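Local coordinates for protein heat-inducible transcription repressor hrcA homolog (Thermotoga maritima, PDB 1STZ) that probably represses the class I heat shock operons grpE-dnaK-dnaJ and groELS as a DNA-binding transcriptional regulator, at residues V27-Y30 against I31-K35; E49-S52 against A53-R56; V200-L204 against M205-E209; V273-G276 against R277-G280. All blocks are in the same frame, centred on the assembly; numbering follows the deposited sequence.

Interaction 1. Residues V27-Y30 against I31-K35; sequences VREY and IENKK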
loop_
_atom_site.group_PDB
_atom_site.type_symbol
_atom_site.label_atom_id
_atom_site.label_comp_id
_atom_site.label_asym_id
_atom_site.label_seq_id
_atom_site.Cartn_x
_atom_site.Cartn_y
_atom_site.Cartn_z
ATOM N N VAL A 27 -16.716 -24.795 12.946
ATOM C CA VAL A 27 -16.506 -23.379 13.232
ATOM C C VAL A 27 -15.902 -22.660 12.036
ATOM O O VAL A 27 -16.340 -21.578 11.678
ATOM C CB VAL A 27 -15.604 -23.168 14.469
ATOM C CG1 VAL A 27 -15.379 -21.694 14.711
ATOM C CG2 VAL A 27 -16.246 -23.779 15.707
ATOM N N ARG A 28 -14.919 -23.276 11.396
ATOM C CA ARG A 28 -14.286 -22.699 10.223
ATOM C C ARG A 28 -15.298 -22.548 9.092
ATOM O O ARG A 28 -15.353 -21.521 8.420
ATOM C CB ARG A 28 -13.134 -23.605 9.766
ATOM C CG ARG A 28 -12.260 -23.012 8.689
ATOM C CD ARG A 28 -11.451 -24.049 7.936
ATOM N NE ARG A 28 -10.137 -24.295 8.538
ATOM C CZ ARG A 28 -9.098 -23.460 8.460
ATOM N NH1 ARG A 28 -9.213 -22.293 7.828
ATOM N NH2 ARG A 28 -7.933 -23.784 9.027
ATOM N N GLU A 29 -16.101 -23.584 8.884
ATOM C CA GLU A 29 -17.156 -23.536 7.886
ATOM C C GLU A 29 -18.228 -22.501 8.236
ATOM O O GLU A 29 -18.748 -21.842 7.353
ATOM C CB GLU A 29 -17.786 -24.921 7.700
ATOM C CG GLU A 29 -18.847 -25.003 6.611
ATOM C CD GLU A 29 -18.333 -24.644 5.228
ATOM O OE1 GLU A 29 -19.168 -24.426 4.325
ATOM O OE2 GLU A 29 -17.100 -24.574 5.041
ATOM N N TYR A 30 -18.536 -22.335 9.516
ATOM C CA TYR A 30 -19.589 -21.395 9.919
ATOM C C TYR A 30 -19.160 -19.946 9.695
ATOM O O TYR A 30 -19.946 -19.124 9.232
ATOM C CB TYR A 30 -19.957 -21.587 11.385
ATOM C CG TYR A 30 -20.969 -20.593 11.903
ATOM C CD1 TYR A 30 -22.268 -20.568 11.411
ATOM C CD2 TYR A 30 -20.626 -19.682 12.896
ATOM C CE1 TYR A 30 -23.209 -19.651 11.891
ATOM C CE2 TYR A 30 -21.549 -18.775 13.383
ATOM C CZ TYR A 30 -22.831 -18.757 12.874
ATOM O OH TYR A 30 -23.721 -17.846 13.370
ATOM N N ILE A 31 -17.916 -19.645 10.058
ATOM C CA ILE A 31 -17.338 -18.324 9.832
ATOM C C ILE A 31 -17.342 -17.992 8.336
ATOM O O ILE A 31 -17.750 -16.894 7.942
ATOM C CB ILE A 31 -15.907 -18.262 10.445
ATOM C CG1 ILE A 31 -16.020 -18.127 11.968
ATOM C CG2 ILE A 31 -15.104 -17.125 9.851
ATOM C CD1 ILE A 31 -14.766 -18.536 12.738
ATOM N N GLU A 32 -16.932 -18.956 7.509
ATOM C CA GLU A 32 -16.854 -18.765 6.051
ATOM C C GLU A 32 -18.213 -18.499 5.375
ATOM O O GLU A 32 -18.358 -17.521 4.639
ATOM C CB GLU A 32 -16.160 -19.978 5.407
ATOM C CG GLU A 32 -15.967 -19.931 3.885
ATOM C CD GLU A 32 -15.075 -18.794 3.413
ATOM O OE1 GLU A 32 -14.316 -18.232 4.235
ATOM O OE2 GLU A 32 -15.129 -18.455 2.208
ATOM N N ASN A 33 -19.201 -19.362 5.614
ATOM C CA ASN A 33 -20.488 -19.303 4.884
ATOM C C ASN A 33 -21.682 -18.855 5.722
ATOM O O ASN A 33 -22.704 -18.448 5.169
ATOM C CB ASN A 33 -20.815 -20.660 4.249
ATOM C CG ASN A 33 -19.933 -20.974 3.061
ATOM O OD1 ASN A 33 -19.588 -20.092 2.281
ATOM N ND2 ASN A 33 -19.559 -22.238 2.921
ATOM N N LYS A 34 -21.558 -18.973 7.042
ATOM C CA LYS A 34 -22.495 -18.368 7.996
ATOM C C LYS A 34 -23.846 -19.048 7.976
ATOM O O LYS A 34 -24.882 -18.400 8.038
ATOM C CB LYS A 34 -22.594 -16.855 7.761
ATOM C CG LYS A 34 -21.201 -16.231 7.830
ATOM C CD LYS A 34 -21.179 -14.736 7.782
ATOM C CE LYS A 34 -19.733 -14.254 7.896
ATOM N NZ LYS A 34 -18.888 -14.775 6.783
ATOM N N LYS A 35 -23.812 -20.371 7.886
ATOM C CA LYS A 35 -25.012 -21.191 7.944
ATOM C C LYS A 35 -24.753 -22.410 8.830
ATOM O O LYS A 35 -23.608 -22.832 8.992
ATOM C CB LYS A 35 -25.428 -21.620 6.533
ATOM C CG LYS A 35 -25.996 -20.480 5.686
ATOM C CD LYS A 35 -26.966 -20.974 4.603
ATOM C CE LYS A 35 -28.335 -21.357 5.169
ATOM N NZ LYS A 35 -29.395 -21.367 4.106
HETATM O O HOH W 1 -21.581 -22.483 7.171
#
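E29 and N33, one turn apart at the end of helix 17-33, are joined by side chain as well as backbone. N33 ND2 gives a hydrogen bond of 2.6 Å to E29 OE1. The amide nitrogen comes from above the carboxylate, and the two planes stand 73° apart. E29 CG lies anti to the backbone N (chi1 -176°), and the bend at chi2 brings the carboxylate round to N33. With an alanine at E29, N33 ND2 would probably lose this acceptor and its amide be left to turn. The backbone runs helically up to N33 N, which bonds to E29 O at 3.1 Å. K34 then turns to positive phi, and its N makes a short but weak bond of 2.7 Å to Y30 O. K34 NZ folds back onto I31 O at 2.7 Å. A water donates to both E29 O and K35 O. K35 O also lies at the edge of the Y30 ring, 3.6 Å from CD1. The apolar contact is V27 CG1 to I31 CD1, at 3.8 Å. V27 and I31 both pack on Y87 of helix 81-94. Y30 touches I78 and P79 of strand 78-79.

Interaction 2. Residues E49-S52 against A53-R56; sequences EFSS and ATIR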
loop_
_atom_site.group_PDB
_atom_site.type_symbol
_atom_site.label_atom_id
_atom_site.label_comp_id
_atom_site.label_asym_id
_atom_site.label_seq_id
_atom_site.Cartn_x
_atom_site.Cartn_y
_atom_site.Cartn_z
ATOM N N GLU A 49 -11.666 -39.125 7.601
ATOM C CA GLU A 49 -11.679 -40.428 6.927
ATOM C C GLU A 49 -12.714 -41.375 7.550
ATOM O O GLU A 49 -12.580 -42.603 7.457
ATOM C CB GLU A 49 -10.275 -41.080 6.970
ATOM C CG GLU A 49 -9.090 -40.113 7.049
ATOM C CD GLU A 49 -8.949 -39.422 8.408
ATOM O OE1 GLU A 49 -9.082 -40.094 9.452
ATOM O OE2 GLU A 49 -8.713 -38.193 8.435
ATOM N N PHE A 50 -13.748 -40.799 8.160
ATOM C CA PHE A 50 -14.738 -41.549 8.932
ATOM C C PHE A 50 -16.143 -41.391 8.339
ATOM O O PHE A 50 -16.381 -40.528 7.488
ATOM C CB PHE A 50 -14.729 -41.078 10.393
ATOM C CG PHE A 50 -13.451 -41.401 11.136
ATOM C CD1 PHE A 50 -12.413 -40.470 11.211
ATOM C CD2 PHE A 50 -13.292 -42.627 11.775
ATOM C CE1 PHE A 50 -11.236 -40.766 11.902
ATOM C CE2 PHE A 50 -12.119 -42.927 12.465
ATOM C CZ PHE A 50 -11.092 -41.999 12.528
ATOM N N SER A 51 -17.065 -42.226 8.815
ATOM C CA SER A 51 -18.416 -42.329 8.261
ATOM C C SER A 51 -19.308 -41.156 8.640
ATOM O O SER A 51 -19.013 -40.427 9.577
ATOM C CB SER A 51 -19.082 -43.614 8.756
ATOM O OG SER A 51 -19.521 -43.454 10.096
ATOM N N SER A 52 -20.412 -41.003 7.916
ATOM C CA SER A 52 -21.393 -39.948 8.191
ATOM C C SER A 52 -22.093 -40.127 9.541
ATOM O O SER A 52 -22.412 -39.142 10.209
ATOM C CB SER A 52 -22.448 -39.890 7.076
ATOM O OG SER A 52 -23.709 -39.466 7.573
ATOM N N ALA A 53 -22.350 -41.376 9.926
ATOM C CA ALA A 53 -22.976 -41.663 11.218
ATOM C C ALA A 53 -22.041 -41.294 12.375
ATOM O O ALA A 53 -22.485 -40.803 13.411
ATOM C CB ALA A 53 -23.374 -43.127 11.303
ATOM N N THR A 54 -20.746 -41.523 12.176
ATOM C CA THR A 54 -19.729 -41.239 13.185
ATOM C C THR A 54 -19.623 -39.752 13.459
ATOM O O THR A 54 -19.405 -39.351 14.599
ATOM C CB THR A 54 -18.351 -41.782 12.732
ATOM O OG1 THR A 54 -18.412 -43.209 12.581
ATOM C CG2 THR A 54 -17.280 -41.564 13.801
ATOM N N ILE A 55 -19.780 -38.943 12.412
ATOM C CA ILE A 55 -19.689 -37.487 12.533
ATOM C C ILE A 55 -20.878 -36.929 13.306
ATOM O O ILE A 55 -20.724 -36.003 14.091
ATOM C CB ILE A 55 -19.612 -36.809 11.135
ATOM C CG1 ILE A 55 -18.384 -37.286 10.344
ATOM C CG2 ILE A 55 -19.603 -35.292 11.266
ATOM C CD1 ILE A 55 -17.047 -36.877 10.908
ATOM N N ARG A 56 -22.061 -37.483 13.069
ATOM C CA ARG A 56 -23.263 -37.077 13.791
ATOM C C ARG A 56 -23.154 -37.407 15.278
ATOM O O ARG A 56 -23.613 -36.635 16.119
ATOM C CB ARG A 56 -24.502 -37.764 13.219
ATOM C CG ARG A 56 -24.939 -37.261 11.851
ATOM C CD ARG A 56 -26.164 -38.006 11.304
ATOM N NE ARG A 56 -27.251 -37.976 12.286
ATOM C CZ ARG A 56 -27.975 -39.018 12.698
ATOM N NH1 ARG A 56 -27.790 -40.240 12.206
ATOM N NH2 ARG A 56 -28.917 -38.825 13.618
#
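S51 and T54 face each other where the loop turns into helix 52-64: S51 O accepts I55 N at 3.3 Å, with an N-H...O angle of 145°, and a weak second bond from T54 N. The next bond, R56 N to S52 O, is also weak. Beyond the backbone, two hydroxyls carry the contact. S51 OG and T54 OG1 are 2.7 Å apart and hydrogen-bonded. S51 OG sits between its own backbone N and carbonyl carbon (chi1 77°). This places it beside the first turn of the helix, within reach of T54 OG1, which lies beside its own backbone N (chi1 -62°). The methyl branch T54 CG2 lies anti to the backbone N and approaches F50 CB at 4.3 Å. The F50 ring itself leads off from this turn and makes a cation-pi contact with R18. I55 lays CG1 against S51 O at 3.3 Å. The same side chain is buried against V42 and L43 of helix 39-45 and V22 of helix 17-33. The stem of R56 passes S52 O, with CG at 3.6 Å. S52 OG bonds to Q40 OE1, which links the helix start to helix 39-45. S51 thus occupies the N-cap position of helix 52-64. With helix 39-45 before it, helix 52-64 is consistent with the recognition helix of a winged helix-turn-helix DNA-binding domain.

Interaction 3. Residues V200-L204 against M205-E209; sequences VGEVL and MGKIE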
loop_
_atom_site.group_PDB
_atom_site.type_symbol
_atom_site.label_atom_id
_atom_site.label_comp_id
_atom_site.label_asym_id
_atom_site.label_seq_id
_atom_site.Cartn_x
_atom_site.Cartn_y
_atom_site.Cartn_z
ATOM N N VAL A 200 -0.236 19.666 28.124
ATOM C CA VAL A 200 -1.402 19.959 27.304
ATOM C C VAL A 200 -2.639 19.907 28.202
ATOM O O VAL A 200 -3.547 20.699 28.035
ATOM C CB VAL A 200 -1.536 18.975 26.132
ATOM C CG1 VAL A 200 -2.840 19.202 25.357
ATOM C CG2 VAL A 200 -0.337 19.107 25.184
ATOM N N GLY A 201 -2.646 18.993 29.167
ATOM C CA GLY A 201 -3.729 18.883 30.150
ATOM C C GLY A 201 -3.918 20.146 30.970
ATOM O O GLY A 201 -5.033 20.545 31.271
ATOM N N GLU A 202 -2.823 20.799 31.320
ATOM C CA GLU A 202 -2.903 22.068 32.028
ATOM C C GLU A 202 -3.543 23.172 31.189
ATOM O O GLU A 202 -4.329 23.965 31.717
ATOM C CB GLU A 202 -1.521 22.495 32.508
ATOM C CG GLU A 202 -1.034 21.662 33.681
ATOM C CD GLU A 202 0.314 22.122 34.205
ATOM O OE1 GLU A 202 1.191 22.482 33.383
ATOM O OE2 GLU A 202 0.494 22.116 35.442
ATOM N N VAL A 203 -3.199 23.218 29.896
ATOM C CA VAL A 203 -3.801 24.175 28.955
ATOM C C VAL A 203 -5.319 23.924 28.801
ATOM O O VAL A 203 -6.113 24.860 28.834
ATOM C CB VAL A 203 -3.094 24.147 27.554
ATOM C CG1 VAL A 203 -3.745 25.144 26.603
ATOM C CG2 VAL A 203 -1.604 24.461 27.688
ATOM N N LEU A 204 -5.707 22.659 28.651
ATOM C CA LEU A 204 -7.121 22.283 28.462
ATOM C C LEU A 204 -7.984 22.638 29.678
ATOM O O LEU A 204 -9.144 23.003 29.539
ATOM C CB LEU A 204 -7.252 20.788 28.201
ATOM C CG LEU A 204 -6.814 20.293 26.825
ATOM C CD1 LEU A 204 -6.560 18.776 26.851
ATOM C CD2 LEU A 204 -7.878 20.622 25.786
ATOM N N MET A 205 -7.389 22.520 30.858
ATOM C CA MET A 205 -8.046 22.798 32.124
ATOM C C MET A 205 -8.185 24.305 32.396
ATOM O O MET A 205 -8.980 24.714 33.235
ATOM C CB MET A 205 -7.258 22.116 33.245
ATOM C CG MET A 205 -8.062 21.774 34.465
ATOM S SD MET A 205 -7.014 21.049 35.737
ATOM C CE MET A 205 -6.520 19.586 34.936
ATOM N N GLY A 206 -7.423 25.124 31.683
ATOM C CA GLY A 206 -7.491 26.571 31.818
ATOM C C GLY A 206 -6.564 27.149 32.877
ATOM O O GLY A 206 -6.783 28.263 33.343
ATOM N N LYS A 207 -5.546 26.397 33.282
ATOM C CA LYS A 207 -4.609 26.838 34.330
ATOM C C LYS A 207 -3.699 27.981 33.890
ATOM O O LYS A 207 -3.225 28.755 34.725
ATOM C CB LYS A 207 -3.731 25.673 34.798
ATOM C CG LYS A 207 -4.358 24.818 35.866
ATOM C CD LYS A 207 -3.644 23.495 35.998
ATOM C CE LYS A 207 -3.488 23.065 37.439
ATOM N NZ LYS A 207 -2.556 21.905 37.518
ATOM N N ILE A 208 -3.448 28.081 32.592
ATOM C CA ILE A 208 -2.553 29.105 32.059
ATOM C C ILE A 208 -3.357 30.356 31.704
ATOM O O ILE A 208 -3.610 30.646 30.530
ATOM C CB ILE A 208 -1.757 28.554 30.857
ATOM C CG1 ILE A 208 -1.146 27.201 31.241
ATOM C CG2 ILE A 208 -0.665 29.546 30.445
ATOM C CD1 ILE A 208 -0.137 26.701 30.323
ATOM N N GLU A 209 -3.740 31.090 32.749
ATOM C CA GLU A 209 -4.638 32.245 32.646
ATOM C C GLU A 209 -4.093 33.333 31.708
ATOM O O GLU A 209 -4.865 34.023 31.041
ATOM C CB GLU A 209 -4.930 32.834 34.050
ATOM C CG GLU A 209 -5.610 31.864 35.024
ATOM C CD GLU A 209 -6.290 32.541 36.220
ATOM O OE1 GLU A 209 -6.989 31.841 36.993
ATOM O OE2 GLU A 209 -6.138 33.767 36.402
HETATM O O HOH W 2 -5.226 27.303 29.948
#
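G206 and K207 close helix 200-205 on E202 and V203 in a Schellman motif. K207 N reaches back to E202 O at 3.1 Å, nearly in line with the C=O. G206 N bonds to V203 O, also at 3.1 Å, but from well above the carbonyl plane, and only weakly to E202 O. E202 O therefore takes two N-H groups, one of them weakly. G206 has positive phi, and at its backbone angles a side chain would press on the carbonyl O of M205. One residue earlier, M205 N still makes a helical bond to G201 O, and M205 CB rests on that same oxygen at 3.4 Å. A water donates to V203 O and accepts from I208 N, so it bridges the helix end and the loop. K207 CD lies 3.9 Å from E202 CG. The charged ends form a long salt bridge, with K207 NZ 3.7 Å from E202 OE2. The stronger mate of E202 is R198, by a salt bridge to OE1, which also accepts T199 N. I208 is the centre of an inverse gamma turn. Its CD1 meets V203 CG2 at 3.8 Å. These two buried side chains both pack on L195 of helix 184-195, while V200 and L204 lie against T142 in a loop.

Interaction 4. Residues V273-G276 against R277-G280; sequences VRIG and REIG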
loop_
_atom_site.group_PDB
_atom_site.type_symbol
_atom_site.label_atom_id
_atom_site.label_comp_id
_atom_site.label_asym_id
_atom_site.label_seq_id
_atom_site.Cartn_x
_atom_site.Cartn_y
_atom_site.Cartn_z
ATOM N N VAL A 273 -8.512 -11.791 23.324
ATOM C CA VAL A 273 -9.833 -11.624 22.743
ATOM C C VAL A 273 -10.899 -11.984 23.773
ATOM O O VAL A 273 -10.704 -12.870 24.580
ATOM C CB VAL A 273 -10.005 -12.465 21.432
ATOM C CG1 VAL A 273 -10.143 -13.971 21.736
ATOM C CG2 VAL A 273 -11.186 -11.974 20.651
ATOM N N ARG A 274 -11.986 -11.238 23.782
ATOM C CA ARG A 274 -13.170 -11.563 24.572
ATOM C C ARG A 274 -14.301 -11.805 23.570
ATOM O O ARG A 274 -14.622 -10.923 22.786
ATOM C CB ARG A 274 -13.518 -10.438 25.539
ATOM C CG ARG A 274 -12.518 -10.379 26.697
ATOM C CD ARG A 274 -12.840 -9.312 27.711
ATOM N NE ARG A 274 -11.955 -9.344 28.859
ATOM C CZ ARG A 274 -12.040 -10.198 29.875
ATOM N NH1 ARG A 274 -12.998 -11.126 29.946
ATOM N NH2 ARG A 274 -11.149 -10.108 30.848
ATOM N N ILE A 275 -14.846 -13.017 23.587
ATOM C CA ILE A 275 -15.863 -13.462 22.643
ATOM C C ILE A 275 -17.207 -13.542 23.349
ATOM O O ILE A 275 -17.337 -14.191 24.385
ATOM C CB ILE A 275 -15.454 -14.858 22.045
ATOM C CG1 ILE A 275 -14.156 -14.740 21.258
ATOM C CG2 ILE A 275 -16.541 -15.408 21.144
ATOM C CD1 ILE A 275 -13.437 -16.047 21.023
ATOM N N GLY A 276 -18.205 -12.873 22.786
ATOM C CA GLY A 276 -19.579 -12.954 23.265
ATOM C C GLY A 276 -19.767 -12.698 24.754
ATOM O O GLY A 276 -19.523 -11.603 25.254
ATOM N N ARG A 277 -20.186 -13.724 25.479
ATOM C CA ARG A 277 -20.390 -13.600 26.915
ATOM C C ARG A 277 -19.138 -13.180 27.708
ATOM O O ARG A 277 -19.251 -12.657 28.817
ATOM C CB ARG A 277 -20.975 -14.888 27.502
ATOM C CG ARG A 277 -20.452 -16.196 26.918
ATOM C CD ARG A 277 -19.025 -16.546 27.314
ATOM N NE ARG A 277 -18.618 -17.889 26.880
ATOM C CZ ARG A 277 -18.915 -19.023 27.497
ATOM N NH1 ARG A 277 -19.666 -19.031 28.615
ATOM N NH2 ARG A 277 -18.454 -20.170 26.994
ATOM N N GLU A 278 -17.956 -13.416 27.148
ATOM C CA GLU A 278 -16.700 -13.039 27.808
ATOM C C GLU A 278 -16.572 -11.509 27.966
ATOM O O GLU A 278 -15.871 -11.038 28.854
ATOM C CB GLU A 278 -15.495 -13.623 27.075
ATOM C CG GLU A 278 -15.406 -15.164 27.071
ATOM C CD GLU A 278 -14.374 -15.709 26.073
ATOM O OE1 GLU A 278 -14.210 -16.945 25.962
ATOM O OE2 GLU A 278 -13.705 -14.899 25.385
ATOM N N ILE A 279 -17.293 -10.750 27.144
ATOM C CA ILE A 279 -17.236 -9.287 27.162
ATOM C C ILE A 279 -17.793 -8.702 28.474
ATOM O O ILE A 279 -17.238 -7.768 29.029
ATOM C CB ILE A 279 -17.963 -8.703 25.917
ATOM C CG1 ILE A 279 -17.203 -9.110 24.659
ATOM C CG2 ILE A 279 -18.063 -7.165 25.987
ATOM C CD1 ILE A 279 -17.800 -8.572 23.376
ATOM N N GLY A 280 -18.872 -9.283 28.963
ATOM C CA GLY A 280 -19.417 -8.932 30.257
ATOM C C GLY A 280 -20.697 -8.142 30.222
ATOM O O GLY A 280 -21.212 -7.812 31.284
HETATM O O HOH W 3 -21.232 -10.240 26.858
#
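E278 folds back on I275 where edge strand 272-275 of the five-stranded antiparallel sheet ends in a tight turn. The turn from I275 to E278 fits a type II' beta turn with G276 at its second position. E278 N closes it on I275 O at 2.9 Å. The E278 carboxylate returns the bond: I275 N gives a nearly straight hydrogen bond of 2.8 Å to OE2, from above the carboxylate plane. E278 CG is anti to its carbonyl carbon (chi1 -64°), and the extended chain runs alongside I275. A 3-10 turn follows, with I279 N bonded to G276 O at 3.0 Å. G276 O also accepts a water.

Further out, R85 of helix 81-94 forms a salt bridge with E278 OE2. With a glutamine in place of E278 the negative charge is gone, which would probably leave R85 without its mate and weaken the hold on I275 N. R277 N bonds to D81 of the same helix. I279 packs on F287 and V289 of strand 287-296 and on F262 and L266 of helix 260-266. R274 has its NE bonded to L266 O, which helps to fix its guanidinium. From there R274 NH1 reaches E278 O at 3.1 Å, the oxygen lying 23° out of the guanidinium plane.

Overall arrangement
All four contacts are local and follow one another along the chain; none nests in or crosses another. Interaction 1 ends helix 17-33. Interaction 2 starts helix 52-64, its centre about 20 Å from that of interaction 1, and both belong to the N-terminal part, which probably binds DNA. Interaction 3 ends helix 200-205 on the other side of the chain's centre, about 69 Å from interaction 2 between centres. Interaction 4 turns the chain out of edge strand 272-275 into the loop before strand 287-296. Its centre lies about 19 Å from that of interaction 1. The two do not touch, but both pack on helix 81-94, which thus ties the N-terminal helices to the five-stranded sheet.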